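Local atomic coordinates of octaprenyl Pyrophosphate Synthase (PDB entry 3TC1), a protein that probably catalyses magnesium-dependent, head-to-tail condensation of isopentenyl diphosphate onto an allylic diphosphate, extending the chain to the forty-carbon octaprenyl diphosphate. Residues Val66-Thr71 and Asp106-Lys111; Ala182-Asp187 and Glu285-Glu290; Gln197-Leu202 and Glu271-Ala276. One frame throughout, in Å; residues are numbered along the deposited sequence.

Contact 1 of 3, residues Val66-Thr71 and Asp106-Lys111; sequences VEMIQT and DVFYSK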
loop_
_atom_site.group_PDB
_atom_site.type_symbol
_atom_site.label_atom_id
_atom_site.label_comp_id
_atom_site.label_asym_id
_atom_site.label_seq_id
_atom_site.Cartn_x
_atom_site.Cartn_y
_atom_site.Cartn_z
ATOM N N VAL B 66 12.712 -5.881 3.413
ATOM C CA VAL B 66 12.470 -6.522 2.126
ATOM C C VAL B 66 11.397 -7.616 2.188
ATOM O O VAL B 66 10.550 -7.709 1.299
ATOM C CB VAL B 66 13.779 -7.107 1.549
ATOM C CG1 VAL B 66 13.479 -8.038 0.376
ATOM C CG2 VAL B 66 14.688 -5.964 1.081
ATOM N N GLU B 67 11.424 -8.442 3.227
ATOM C CA GLU B 67 10.427 -9.507 3.348
ATOM C C GLU B 67 9.027 -8.937 3.616
ATOM O O GLU B 67 8.024 -9.489 3.159
ATOM C CB GLU B 67 10.808 -10.483 4.468
ATOM C CG GLU B 67 12.114 -11.268 4.241
ATOM C CD GLU B 67 12.115 -12.110 2.960
ATOM O OE1 GLU B 67 11.045 -12.293 2.343
ATOM O OE2 GLU B 67 13.199 -12.602 2.574
ATOM N N MET B 68 8.953 -7.833 4.356
ATOM C CA MET B 68 7.654 -7.232 4.646
ATOM C C MET B 68 7.057 -6.607 3.396
ATOM O O MET B 68 5.842 -6.644 3.192
ATOM C CB MET B 68 7.777 -6.210 5.779
ATOM C CG MET B 68 7.966 -6.897 7.117
ATOM S SD MET B 68 7.971 -5.808 8.527
ATOM C CE MET B 68 6.247 -5.348 8.616
ATOM N N ILE B 69 7.918 -6.047 2.552
ATOM C CA ILE B 69 7.481 -5.457 1.293
ATOM C C ILE B 69 6.945 -6.588 0.415
ATOM O O ILE B 69 5.881 -6.471 -0.197
ATOM C CB ILE B 69 8.661 -4.762 0.569
ATOM C CG1 ILE B 69 8.995 -3.447 1.278
ATOM C CG2 ILE B 69 8.322 -4.519 -0.896
ATOM C CD1 ILE B 69 10.295 -2.822 0.815
ATOM N N GLN B 70 7.697 -7.682 0.353
ATOM C CA GLN B 70 7.289 -8.835 -0.442
ATOM C C GLN B 70 5.924 -9.336 0.045
ATOM O O GLN B 70 5.037 -9.614 -0.758
ATOM C CB GLN B 70 8.333 -9.960 -0.325
ATOM C CG GLN B 70 7.958 -11.255 -1.047
ATOM C CD GLN B 70 7.795 -11.069 -2.547
ATOM O OE1 GLN B 70 8.157 -10.031 -3.096
ATOM N NE2 GLN B 70 7.257 -12.087 -3.220
ATOM N N THR B 71 5.763 -9.456 1.359
ATOM C CA THR B 71 4.497 -9.918 1.930
ATOM C C THR B 71 3.356 -8.954 1.602
ATOM O O THR B 71 2.239 -9.386 1.322
ATOM C CB THR B 71 4.578 -10.070 3.468
ATOM O OG1 THR B 71 5.537 -11.079 3.800
ATOM C CG2 THR B 71 3.211 -10.474 4.040
ATOM N N ASP B 106 -1.075 -2.390 3.389
ATOM C CA ASP B 106 -0.656 -0.999 3.559
ATOM C C ASP B 106 0.133 -0.861 4.852
ATOM O O ASP B 106 1.082 -0.081 4.937
ATOM C CB ASP B 106 -1.870 -0.064 3.591
ATOM C CG ASP B 106 -2.509 0.098 2.229
ATOM O OD1 ASP B 106 -1.858 -0.270 1.224
ATOM O OD2 ASP B 106 -3.647 0.609 2.161
ATOM N N VAL B 107 -0.291 -1.620 5.855
ATOM C CA VAL B 107 0.367 -1.648 7.156
ATOM C C VAL B 107 1.782 -2.210 6.988
ATOM O O VAL B 107 2.745 -1.667 7.531
ATOM C CB VAL B 107 -0.410 -2.547 8.141
ATOM C CG1 VAL B 107 0.482 -2.930 9.318
ATOM C CG2 VAL B 107 -1.660 -1.816 8.638
ATOM N N PHE B 108 1.905 -3.303 6.238
ATOM C CA PHE B 108 3.217 -3.896 6.007
ATOM C C PHE B 108 4.103 -2.901 5.269
ATOM O O PHE B 108 5.252 -2.687 5.658
ATOM C CB PHE B 108 3.107 -5.196 5.201
ATOM C CG PHE B 108 3.070 -6.442 6.054
ATOM C CD1 PHE B 108 1.934 -6.772 6.786
ATOM C CD2 PHE B 108 4.178 -7.284 6.121
ATOM C CE1 PHE B 108 1.898 -7.925 7.574
ATOM C CE2 PHE B 108 4.157 -8.438 6.903
ATOM C CZ PHE B 108 3.011 -8.762 7.633
ATOM N N TYR B 109 3.566 -2.289 4.217
ATOM C CA TYR B 109 4.312 -1.305 3.433
ATOM C C TYR B 109 4.763 -0.094 4.255
ATOM O O TYR B 109 5.918 0.312 4.177
ATOM C CB TYR B 109 3.476 -0.781 2.261
ATOM C CG TYR B 109 3.476 -1.640 1.015
ATOM C CD1 TYR B 109 4.669 -2.131 0.478
ATOM C CD2 TYR B 109 2.284 -1.920 0.340
ATOM C CE1 TYR B 109 4.676 -2.877 -0.701
ATOM C CE2 TYR B 109 2.280 -2.663 -0.841
ATOM C CZ TYR B 109 3.479 -3.140 -1.354
ATOM O OH TYR B 109 3.479 -3.883 -2.511
ATOM N N SER B 110 3.848 0.493 5.023
ATOM C CA SER B 110 4.188 1.677 5.814
ATOM C C SER B 110 5.152 1.390 6.967
ATOM O O SER B 110 6.080 2.163 7.206
ATOM C CB SER B 110 2.913 2.370 6.324
ATOM O OG SER B 110 2.043 1.470 6.982
ATOM N N LYS B 111 4.947 0.283 7.676
ATOM C CA LYS B 111 5.845 -0.070 8.773
ATOM C C LYS B 111 7.230 -0.316 8.186
ATOM O O LYS B 111 8.237 0.096 8.759
ATOM C CB LYS B 111 5.350 -1.325 9.505
ATOM C CG LYS B 111 6.294 -1.837 10.610
ATOM C CD LYS B 111 6.564 -0.789 11.700
ATOM C CE LYS B 111 7.499 -1.339 12.776
ATOM N NZ LYS B 111 7.877 -0.339 13.817
#

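Contact 2 of 3, residues Ala182-Asp187 and Glu285-Glu290; sequences AKIYAD and EAIKGE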
loop_
_atom_site.group_PDB
_atom_site.type_symbol
_atom_site.label_atom_id
_atom_site.label_comp_id
_atom_site.label_asym_id
_atom_site.label_seq_id
_atom_site.Cartn_x
_atom_site.Cartn_y
_atom_site.Cartn_z
ATOM N N ALA B 182 28.088 -2.385 -5.570
ATOM C CA ALA B 182 26.705 -2.360 -5.736
ATOM C C ALA B 182 26.335 -2.749 -7.143
ATOM O O ALA B 182 25.384 -3.344 -7.320
ATOM C CB ALA B 182 26.155 -1.157 -5.349
ATOM N N LYS B 183 27.137 -2.367 -8.090
ATOM C CA LYS B 183 26.890 -2.685 -9.511
ATOM C C LYS B 183 26.927 -4.177 -9.798
ATOM O O LYS B 183 26.077 -4.720 -10.496
ATOM C CB LYS B 183 27.904 -1.958 -10.430
ATOM C CG LYS B 183 27.604 -2.195 -11.919
ATOM C CD LYS B 183 28.676 -1.635 -12.842
ATOM C CE LYS B 183 30.061 -2.290 -12.610
ATOM N NZ LYS B 183 30.146 -3.742 -12.977
ATOM N N ILE B 184 27.920 -4.840 -9.231
ATOM C CA ILE B 184 28.080 -6.274 -9.413
ATOM C C ILE B 184 26.881 -7.047 -8.885
ATOM O O ILE B 184 26.331 -7.905 -9.575
ATOM C CB ILE B 184 29.351 -6.799 -8.694
ATOM C CG1 ILE B 184 30.599 -6.268 -9.401
ATOM C CG2 ILE B 184 29.330 -8.318 -8.667
ATOM C CD1 ILE B 184 31.892 -6.671 -8.732
ATOM N N TYR B 185 26.453 -6.711 -7.676
ATOM C CA TYR B 185 25.330 -7.402 -7.071
ATOM C C TYR B 185 23.961 -7.006 -7.611
ATOM O O TYR B 185 23.029 -7.808 -7.580
ATOM C CB TYR B 185 25.416 -7.250 -5.555
ATOM C CG TYR B 185 26.609 -8.004 -5.005
ATOM C CD1 TYR B 185 26.577 -9.392 -4.881
ATOM C CD2 TYR B 185 27.795 -7.342 -4.686
ATOM C CE1 TYR B 185 27.693 -10.103 -4.461
ATOM C CE2 TYR B 185 28.922 -8.046 -4.266
ATOM C CZ TYR B 185 28.863 -9.425 -4.156
ATOM O OH TYR B 185 29.969 -10.130 -3.741
ATOM N N ALA B 186 23.836 -5.782 -8.112
ATOM C CA ALA B 186 22.575 -5.348 -8.693
ATOM C C ALA B 186 22.422 -6.152 -9.984
ATOM O O ALA B 186 21.334 -6.616 -10.325
ATOM C CB ALA B 186 22.618 -3.860 -9.005
ATOM N N ASP B 187 23.539 -6.316 -10.688
ATOM C CA ASP B 187 23.571 -7.060 -11.940
ATOM C C ASP B 187 23.223 -8.526 -11.683
ATOM O O ASP B 187 22.458 -9.130 -12.437
ATOM C CB ASP B 187 24.961 -6.943 -12.576
ATOM C CG ASP B 187 24.980 -7.382 -14.026
ATOM O OD1 ASP B 187 24.188 -6.836 -14.822
ATOM O OD2 ASP B 187 25.792 -8.266 -14.373
ATOM N N GLU B 285 28.111 -14.972 -14.102
ATOM C CA GLU B 285 29.136 -14.154 -14.740
ATOM C C GLU B 285 29.421 -12.915 -13.892
ATOM O O GLU B 285 30.573 -12.606 -13.586
ATOM C CB GLU B 285 28.661 -13.727 -16.132
ATOM C CG GLU B 285 29.677 -12.935 -16.935
ATOM C CD GLU B 285 30.854 -13.778 -17.381
ATOM O OE1 GLU B 285 31.568 -14.317 -16.510
ATOM O OE2 GLU B 285 31.065 -13.903 -18.606
ATOM N N ALA B 286 28.356 -12.218 -13.509
ATOM C CA ALA B 286 28.453 -11.003 -12.708
ATOM C C ALA B 286 29.288 -11.167 -11.442
ATOM O O ALA B 286 30.072 -10.287 -11.096
ATOM C CB ALA B 286 27.050 -10.503 -12.347
ATOM N N ILE B 287 29.121 -12.287 -10.750
ATOM C CA ILE B 287 29.864 -12.528 -9.520
ATOM C C ILE B 287 31.083 -13.429 -9.720
ATOM O O ILE B 287 31.589 -14.018 -8.765
ATOM C CB ILE B 287 28.959 -13.159 -8.448
ATOM C CG1 ILE B 287 28.454 -14.522 -8.926
ATOM C CG2 ILE B 287 27.793 -12.218 -8.144
ATOM C CD1 ILE B 287 27.659 -15.293 -7.882
ATOM N N LYS B 288 31.548 -13.526 -10.961
ATOM C CA LYS B 288 32.710 -14.346 -11.291
ATOM C C LYS B 288 33.872 -13.913 -10.401
ATOM O O LYS B 288 34.521 -14.739 -9.756
ATOM C CB LYS B 288 33.090 -14.146 -12.762
ATOM C CG LYS B 288 33.562 -15.398 -13.487
ATOM C CD LYS B 288 32.434 -16.410 -13.633
ATOM C CE LYS B 288 32.752 -17.458 -14.690
ATOM N NZ LYS B 288 32.832 -16.860 -16.054
ATOM N N GLY B 289 34.117 -12.606 -10.366
ATOM C CA GLY B 289 35.195 -12.063 -9.560
ATOM C C GLY B 289 35.144 -12.483 -8.104
ATOM O O GLY B 289 36.134 -12.967 -7.556
ATOM N N GLU B 290 33.989 -12.296 -7.474
ATOM C CA GLU B 290 33.817 -12.663 -6.074
ATOM C C GLU B 290 33.901 -14.179 -5.957
ATOM O O GLU B 290 34.061 -14.875 -6.959
ATOM C CB GLU B 290 32.456 -12.180 -5.566
ATOM C CG GLU B 290 32.023 -10.832 -6.129
ATOM C CD GLU B 290 32.969 -9.699 -5.770
ATOM O OE1 GLU B 290 32.779 -8.583 -6.296
ATOM O OE2 GLU B 290 33.896 -9.919 -4.963
#

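Contact 3 of 3, residues Gln197-Leu202 and Glu271-Ala276; sequences QIIDDL and ETLKTA. With MG (magnesium ion), chain D.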
loop_
_atom_site.group_PDB
_atom_site.type_symbol
_atom_site.label_atom_id
_atom_site.label_comp_id
_atom_site.label_asym_id
_atom_site.label_seq_id
_atom_site.Cartn_x
_atom_site.Cartn_y
_atom_site.Cartn_z
ATOM N N GLN B 197 11.794 -15.847 -12.368
ATOM C CA GLN B 197 10.401 -15.742 -12.790
ATOM C C GLN B 197 10.093 -16.576 -14.030
ATOM O O GLN B 197 8.965 -17.035 -14.204
ATOM C CB GLN B 197 10.018 -14.284 -13.039
ATOM C CG GLN B 197 8.516 -14.074 -13.237
ATOM C CD GLN B 197 7.699 -14.610 -12.073
ATOM O OE1 GLN B 197 7.902 -14.216 -10.922
ATOM N NE2 GLN B 197 6.771 -15.517 -12.365
ATOM N N ILE B 198 11.079 -16.761 -14.900
ATOM C CA ILE B 198 10.857 -17.572 -16.094
ATOM C C ILE B 198 10.641 -19.023 -15.646
ATOM O O ILE B 198 9.720 -19.697 -16.117
ATOM C CB ILE B 198 12.058 -17.478 -17.067
ATOM C CG1 ILE B 198 12.116 -16.072 -17.673
ATOM C CG2 ILE B 198 11.913 -18.500 -18.199
ATOM C CD1 ILE B 198 13.397 -15.791 -18.451
ATOM N N ILE B 199 11.475 -19.487 -14.716
ATOM C CA ILE B 199 11.360 -20.848 -14.196
ATOM C C ILE B 199 10.044 -21.000 -13.436
ATOM O O ILE B 199 9.419 -22.067 -13.445
ATOM C CB ILE B 199 12.538 -21.198 -13.245
ATOM C CG1 ILE B 199 13.847 -21.257 -14.036
ATOM C CG2 ILE B 199 12.266 -22.518 -12.532
ATOM C CD1 ILE B 199 13.843 -22.257 -15.184
ATOM N N ASP B 200 9.622 -19.933 -12.773
ATOM C CA ASP B 200 8.372 -19.992 -12.036
ATOM C C ASP B 200 7.217 -20.143 -13.021
ATOM O O ASP B 200 6.299 -20.933 -12.798
ATOM C CB ASP B 200 8.166 -18.737 -11.204
ATOM C CG ASP B 200 6.872 -18.774 -10.443
ATOM O OD1 ASP B 200 6.784 -19.533 -9.452
ATOM O OD2 ASP B 200 5.939 -18.056 -10.853
ATOM N N ASP B 201 7.266 -19.391 -14.116
ATOM C CA ASP B 201 6.215 -19.488 -15.125
ATOM C C ASP B 201 6.270 -20.877 -15.757
ATOM O O ASP B 201 5.244 -21.453 -16.121
ATOM C CB ASP B 201 6.407 -18.423 -16.212
ATOM C CG ASP B 201 6.076 -17.019 -15.724
ATOM O OD1 ASP B 201 5.598 -16.885 -14.574
ATOM O OD2 ASP B 201 6.284 -16.050 -16.496
ATOM N N LEU B 202 7.478 -21.418 -15.877
ATOM C CA LEU B 202 7.655 -22.736 -16.465
ATOM C C LEU B 202 7.028 -23.801 -15.561
ATOM O O LEU B 202 6.306 -24.680 -16.033
ATOM C CB LEU B 202 9.149 -23.010 -16.680
ATOM C CG LEU B 202 9.532 -24.297 -17.414
ATOM C CD1 LEU B 202 8.822 -24.354 -18.757
ATOM C CD2 LEU B 202 11.043 -24.344 -17.608
ATOM N N GLU B 271 12.878 -24.795 -24.894
ATOM C CA GLU B 271 13.107 -23.446 -25.394
ATOM C C GLU B 271 12.965 -22.424 -24.265
ATOM O O GLU B 271 13.743 -21.470 -24.175
ATOM C CB GLU B 271 12.134 -23.120 -26.541
ATOM C CG GLU B 271 12.352 -21.742 -27.169
ATOM C CD GLU B 271 11.467 -21.481 -28.382
ATOM O OE1 GLU B 271 10.361 -22.056 -28.460
ATOM O OE2 GLU B 271 11.869 -20.677 -29.251
ATOM N N THR B 272 11.981 -22.636 -23.396
ATOM C CA THR B 272 11.744 -21.742 -22.269
ATOM C C THR B 272 12.901 -21.850 -21.283
ATOM O O THR B 272 13.428 -20.841 -20.794
ATOM C CB THR B 272 10.423 -22.104 -21.539
ATOM O OG1 THR B 272 9.317 -21.952 -22.438
ATOM C CG2 THR B 272 10.204 -21.194 -20.331
ATOM N N LEU B 273 13.298 -23.083 -20.999
ATOM C CA LEU B 273 14.384 -23.341 -20.068
ATOM C C LEU B 273 15.679 -22.666 -20.508
ATOM O O LEU B 273 16.384 -22.075 -19.690
ATOM C CB LEU B 273 14.591 -24.853 -19.923
ATOM C CG LEU B 273 15.682 -25.332 -18.964
ATOM C CD1 LEU B 273 15.474 -24.716 -17.586
ATOM C CD2 LEU B 273 15.647 -26.856 -18.886
ATOM N N LYS B 274 15.990 -22.753 -21.798
ATOM C CA LYS B 274 17.202 -22.136 -22.328
ATOM C C LYS B 274 17.183 -20.614 -22.182
ATOM O O LYS B 274 18.222 -19.989 -21.976
ATOM C CB LYS B 274 17.393 -22.510 -23.799
ATOM C CG LYS B 274 17.745 -23.974 -24.023
ATOM C CD LYS B 274 18.029 -24.250 -25.491
ATOM C CE LYS B 274 18.382 -25.711 -25.728
ATOM N NZ LYS B 274 19.632 -26.104 -25.018
ATOM N N THR B 275 16.005 -20.011 -22.288
ATOM C CA THR B 275 15.912 -18.561 -22.149
ATOM C C THR B 275 16.330 -18.185 -20.728
ATOM O O THR B 275 17.034 -17.199 -20.521
ATOM C CB THR B 275 14.473 -18.070 -22.425
ATOM O OG1 THR B 275 14.049 -18.553 -23.706
ATOM C CG2 THR B 275 14.414 -16.549 -22.421
ATOM N N ALA B 276 15.906 -18.991 -19.756
ATOM C CA ALA B 276 16.246 -18.757 -18.355
ATOM C C ALA B 276 17.729 -18.999 -18.091
ATOM O O ALA B 276 18.348 -18.271 -17.314
ATOM C CB ALA B 276 15.410 -19.661 -17.449
HETATM MG MG MG D . 3.773 -18.619 -10.890
HETATM O O HOH W 1 4.385 -20.999 -11.297
HETATM O O HOH W 2 3.636 -19.275 -8.698
HETATM O O HOH W 3 3.744 -18.069 -13.079
HETATM O O HOH W 4 1.463 -18.952 -11.203
HETATM O O HOH W 5 3.511 -16.148 -10.569
#

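Contact 1 of 3, residues Val66-Thr71 and Asp106-Lys111
Two long antiparallel helices of the all-α isoprenoid synthase bundle, 53-80 and 92-116, meet here through M68, I69 and T71 on one and F108, Y109 and K111 on the other. The short segments run 8.2 Å apart at closest approach, their directions 155° from each other. The F108 ring fits into the step between M68 and T71. T71 lays its methyl over one face, with CG2 3.6 Å from F108 CE2, a CH-pi contact offset toward the rim. The same helix also meets the ring at its edge, where the backbone M68 O lies 3.4 Å from F108 CD2. M68 crosses F108 at about a right angle, and its chain bends at the sulfur (chi3 72°), bringing CE to 4.0 Å from K111 CG. Beyond that aliphatic stretch, K111 carries its ammonium group to salt bridges with E115 and E19. On the other flank Y109 points its ring past I69, with CE1 4.0 Å from I69 CG2. F108 and Y109 also touch A72, just before the first aspartate-rich motif, a region that in relatives borders the product-elongation tunnel. D106 hydrogen-bonds to H76 of the second subunit, which places the contact beside the dimer interface. Antiparallel pairing of long neighbouring helices of this kind builds the all-α bundle of the trans-prenyltransferases.

Contact 2 of 3, residues Ala182-Asp187 and Glu285-Glu290
The first turns of helix 182-205 lie against the place where helix 268-286 ends, with the CA atoms of I184 and A286 5.8 Å apart and the chain turning out of helical geometry at I287. This is an edge of the isoprenoid synthase helical bundle, where one long helix starts beside the finish of another. I184 is at the centre, its two branches serving different partners. CG2 rests on the last turn of the helix, 3.2 Å from A286 O, and also meets I287 CG2, while CD1 runs toward E290 from the opposite direction and stops 3.2 Å from its OE1, a snug approach of methyl to carboxylate oxygen. Y185 starts out away from the other segment, yet its long side chain returns: the ring passes I287 CG2 at 4.2 Å from CE1, and the hydroxyl reaches the E290 chain. The E290 chain bends at chi2 (-61°), and its carboxylate plane lies 23° from that of the ring. L295 of helix 293-301 touches both Y185 and I287. D187 carries CG anti to the backbone N (chi1 -165°), which sets OD2 3.3 Å from A286 CB. The Y185 hydroxyl meets the aliphatic part of E290, OH lying 3.2 Å from CG, whereas both carboxylate oxygens, OE1 and OE2, stay 4.1 Å from that OH.

Contact 3 of 3, residues Gln197-Leu202 and Glu271-Ala276
I198, I199 and L202 of helix 182-205 face T272, L273, T275 and A276 of helix 268-286, an antiparallel pair of the isoprenoid synthase bundle whose short segments run in directions 161° apart. The A276 methyl is clasped by two isoleucines: I198 approaches with CG2 and I199 with CD1, each 3.8 Å from A276 CB. The I199 chain is bent at chi2 (-58°), turning CD1 across the interface, where it also meets L273 CD1, the two side chains crossing obliquely. I198 crosses T275 at about a right angle. L202 and T272 slide past each other in opposite directions, L202 CD1 lying 3.8 Å from T272 CG2, while the T272 hydroxyl is bonded to I268 O of its own helix. W156 and L159 of helix 152-177 also touch I198. The other side of segment 197-202 belongs to the second aspartate-rich motif. There D200, which takes no part in the packing, binds magnesium through OD2 at 2.2 Å, with five waters completing the shell. D201 stays in the second shell, its OD1 accepting from one of those waters at 2.7 Å. Q197 steadies that carboxylate: NE2 donates to D201 OD1 at 2.9 Å, from above the carboxylate plane.

Contact 1 closes first along the chain and joins helices 53-80 and 92-116; contacts 2 and 3 both pair helix 182-205 with helix 268-286, contact 3 nested inside the loop that contact 2 closes. Their centres are 22 Å apart, marking two levels of one antiparallel interface: the start of helix 182-205 meets the end of helix 268-286 in contact 2, and the metal-binding part lies at contact 3. Contact 1 sits on the opposite side of the chain's centre from contact 3, with centres 28 Å apart. One contact thus lies beside the dimer interface, one at an end of the helix pair, and one on the helix that carries the magnesium ligand D200.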